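Long-range contact in cysteine-rich repeat secretory protein 2 (Arabidopsis thaliana, PDB 6GRE), which restricts plasmodesmatal permeability during salicylic-acid-triggered immune responses by regulating callose deposition, and so modulates cell-to-cell trafficking: residues G23-L28 and T57-Y61. Numbering follows the deposited sequence.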
ATOM      1  N   GLY A  23      19.089 -16.036  11.192  1.00 20.44           N
ATOM      2  CA  GLY A  23      19.349 -15.633   9.857  1.00 19.32           C
ATOM      3  C   GLY A  23      18.185 -14.815   9.289  1.00 18.55           C
ATOM      4  O   GLY A  23      18.430 -13.893   8.525  1.00 18.70           O
ATOM      5  N   TYR A  24      16.961 -15.241   9.594  1.00 20.23           N
ATOM      6  CA  TYR A  24      15.770 -14.506   9.103  1.00 19.42           C
ATOM      7  C   TYR A  24      15.857 -13.048   9.552  1.00 20.17           C
ATOM      8  O   TYR A  24      15.706 -12.146   8.704  1.00 20.17           O
ATOM      9  CB  TYR A  24      14.463 -15.141   9.564  1.00 19.98           C
ATOM     10  CG  TYR A  24      13.276 -14.551   8.853  1.00 21.84           C
ATOM     11  CD1 TYR A  24      12.899 -15.063   7.635  1.00 21.36           C
ATOM     12  CD2 TYR A  24      12.631 -13.425   9.326  1.00 20.52           C
ATOM     13  CE1 TYR A  24      11.825 -14.532   6.943  1.00 22.50           C
ATOM     14  CE2 TYR A  24      11.563 -12.871   8.640  1.00 20.53           C
ATOM     15  CZ  TYR A  24      11.169 -13.431   7.442  1.00 22.82           C
ATOM     16  OH  TYR A  24      10.097 -12.948   6.732  1.00 22.27           O
ATOM     17  N   GLU A  25      16.097 -12.806  10.849  1.00 19.54           N
ATOM     18  CA  GLU A  25      16.174 -11.443  11.394  1.00 19.71           C
ATOM     19  C   GLU A  25      17.260 -10.671  10.642  1.00 18.97           C
ATOM     20  O   GLU A  25      17.060  -9.548  10.202  1.00 18.62           O
ATOM     21  CB  GLU A  25      16.470 -11.412  12.886  1.00 20.82           C
ATOM     22  CG  GLU A  25      16.507  -9.985  13.425  1.00 23.66           C
ATOM     23  CD  GLU A  25      16.741  -9.867  14.916  1.00 27.93           C
ATOM     24  OE1 GLU A  25      17.450 -10.701  15.444  1.00 33.14           O
ATOM     25  OE2 GLU A  25      16.167  -8.956  15.536  1.00 34.66           O
ATOM     26  N   THR A  26      18.444 -11.277  10.462  1.00 18.17           N
ATOM     27  CA  THR A  26      19.535 -10.608   9.822  1.00 17.49           C
ATOM     28  C   THR A  26      19.194 -10.305   8.357  1.00 19.34           C
ATOM     29  O   THR A  26      19.472  -9.228   7.851  1.00 19.80           O
ATOM     30  CB  THR A  26      20.821 -11.451   9.912  1.00 18.43           C
ATOM     31  OG1 THR A  26      21.037 -11.661  11.302  1.00 18.96           O
ATOM     32  CG2 THR A  26      21.998 -10.782   9.248  1.00 17.63           C
ATOM     33  N   ASN A  27      18.590 -11.272   7.669  1.00 19.25           N
ATOM     34  CA  ASN A  27      18.213 -11.094   6.264  1.00 19.62           C
ATOM     35  C   ASN A  27      17.124 -10.010   6.121  1.00 19.68           C
ATOM     36  O   ASN A  27      17.168  -9.227   5.182  1.00 19.43           O
ATOM     37  CB  ASN A  27      17.821 -12.437   5.639  1.00 21.44           C
ATOM     38  CG  ASN A  27      19.026 -13.343   5.429  1.00 22.79           C
ATOM     39  OD1 ASN A  27      20.152 -12.866   5.314  1.00 22.72           O
ATOM     40  ND2 ASN A  27      18.775 -14.630   5.298  1.00 25.24           N
ATOM     41  N   LEU A  28      16.183 -10.001   7.052  1.00 19.00           N
ATOM     42  CA  LEU A  28      15.115  -8.975   7.078  1.00 18.98           C
ATOM     43  C   LEU A  28      15.741  -7.581   7.178  1.00 19.41           C
ATOM     44  O   LEU A  28      15.396  -6.659   6.426  1.00 18.45           O
ATOM     45  CB  LEU A  28      14.178  -9.257   8.245  1.00 18.85           C
ATOM     46  CG  LEU A  28      13.118  -8.188   8.520  1.00 19.05           C
ATOM     47  CD1 LEU A  28      12.300  -7.896   7.254  1.00 19.49           C
ATOM     48  CD2 LEU A  28      12.222  -8.592   9.672  1.00 19.90           C
ATOM     49  N   THR A  57      13.870 -21.553   6.020  1.00 25.34           N
ATOM     50  CA  THR A  57      13.601 -20.783   7.235  1.00 25.95           C
ATOM     51  C   THR A  57      14.038 -19.304   7.107  1.00 24.59           C
ATOM     52  O   THR A  57      13.323 -18.453   7.544  1.00 24.91           O
ATOM     53  CB  THR A  57      14.256 -21.422   8.464  1.00 27.72           C
ATOM     54  OG1 THR A  57      13.863 -22.801   8.491  1.00 30.96           O
ATOM     55  CG2 THR A  57      13.881 -20.743   9.755  1.00 26.59           C
ATOM     56  N   VAL A  58      15.197 -19.024   6.513  1.00 22.61           N
ATOM     57  CA  VAL A  58      15.883 -17.729   6.692  1.00 20.97           C
ATOM     58  C   VAL A  58      15.594 -16.757   5.540  1.00 23.39           C
ATOM     59  O   VAL A  58      15.965 -15.588   5.607  1.00 21.90           O
ATOM     60  CB  VAL A  58      17.409 -17.931   6.821  1.00 21.34           C
ATOM     61  CG1 VAL A  58      17.780 -18.792   8.026  1.00 21.30           C
ATOM     62  CG2 VAL A  58      18.002 -18.470   5.547  1.00 21.35           C
ATOM     63  N   THR A  59      15.010 -17.251   4.451  1.00 22.38           N
ATOM     64  CA  THR A  59      14.809 -16.431   3.258  1.00 23.06           C
ATOM     65  C   THR A  59      13.641 -15.461   3.494  1.00 20.89           C
ATOM     66  O   THR A  59      12.585 -15.872   3.946  1.00 22.58           O
ATOM     67  CB  THR A  59      14.551 -17.308   2.028  1.00 24.31           C
ATOM     68  OG1 THR A  59      15.753 -18.048   1.770  1.00 23.27           O
ATOM     69  CG2 THR A  59      14.222 -16.512   0.786  1.00 26.15           C
ATOM     70  N   VAL A  60      13.876 -14.202   3.137  1.00 21.21           N
ATOM     71  CA  VAL A  60      12.887 -13.105   3.282  0.60 20.44           C
ATOM     72  C   VAL A  60      12.556 -12.567   1.896  1.00 18.93           C
ATOM     73  O   VAL A  60      13.403 -12.390   1.082  1.00 18.90           O
ATOM     74  CB  VAL A  60      13.380 -11.925   4.139  0.60 20.20           C
ATOM     75  CG1 VAL A  60      12.175 -11.110   4.641  0.60 18.53           C
ATOM     76  CG2 VAL A  60      14.304 -12.341   5.268  0.60 23.27           C
ATOM     77  N   TYR A  61      11.276 -12.246   1.700  1.00 18.57           N
ATOM     78  CA  TYR A  61      10.749 -11.697   0.472  1.00 19.72           C
ATOM     79  C   TYR A  61      10.077 -10.372   0.816  1.00 17.29           C
ATOM     80  O   TYR A  61       9.332 -10.298   1.774  1.00 19.14           O
ATOM     81  CB  TYR A  61       9.711 -12.636  -0.144  1.00 20.47           C
ATOM     82  CG  TYR A  61      10.220 -14.033  -0.419  1.00 21.26           C
ATOM     83  CD1 TYR A  61      10.231 -14.986   0.585  1.00 22.93           C
ATOM     84  CD2 TYR A  61      10.677 -14.394  -1.674  1.00 23.68           C
ATOM     85  CE1 TYR A  61      10.695 -16.270   0.350  1.00 24.07           C
ATOM     86  CE2 TYR A  61      11.143 -15.678  -1.928  1.00 25.15           C
ATOM     87  CZ  TYR A  61      11.149 -16.614  -0.907  1.00 25.46           C
ATOM     88  OH  TYR A  61      11.628 -17.877  -1.153  1.00 28.15           O
TER
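Tyr24 and Val60, with Val58 beside them, join the N-terminal end of helix 23-38 to the loop before strand 60-66 and the strand's first residue, in the first of the two DUF26 (Gnk2-homologous) domains of this ectodomain. In each domain helices pack on a five-stranded antiparallel sheet, and here the start of one helix settles against the beginning of a sheet strand. Val60 points its side chain at the helix; it is modelled in two conformers, and the methyl positions are those of the one described. Val60 CG2 lies over one face of the Tyr24 ring, 3.9 Å from the centroid and displaced toward the rim, a CH-pi contact. Val60 CG2 touches both the ring and the helix, reaching Asn27 CB and Leu28 N, each at 3.5 Å. Its sister Val60 CG1 turns instead to the phenol end and stands 3.5 Å from Tyr24 OH, with Leu28 CD1 a looser neighbour. The ring is carried to the strand by a Tyr24 CG anti to the backbone N (chi1 -169°). Thr59 O meets the Tyr24 ring at its edge, near its plane, 3.4 Å from Tyr24 CE1; Thr57 O comes to Tyr24 CD1 obliquely. The Tyr24 hydroxyl has its hydrogen-bond partner beyond the two segments, in the carbonyl of Tyr94, whose ring also meets that of Tyr24 edge-to-face; the ring is thus held at its polar end as well as over a face. Val58 lies against the helix start, its CG1 4.0 Å from Gly23 CA, where the absence of a side chain lets the methyl come close to the helix backbone. Only one hydrogen bond links the segments: Asn27 ND2 donates to Val58 O at 3.0 Å. The N-H...O angle is almost linear (178°) and the acceptor lies in the Asn27 amide plane, yet the nitrogen stands 51° out of the Val58 carbonyl plane.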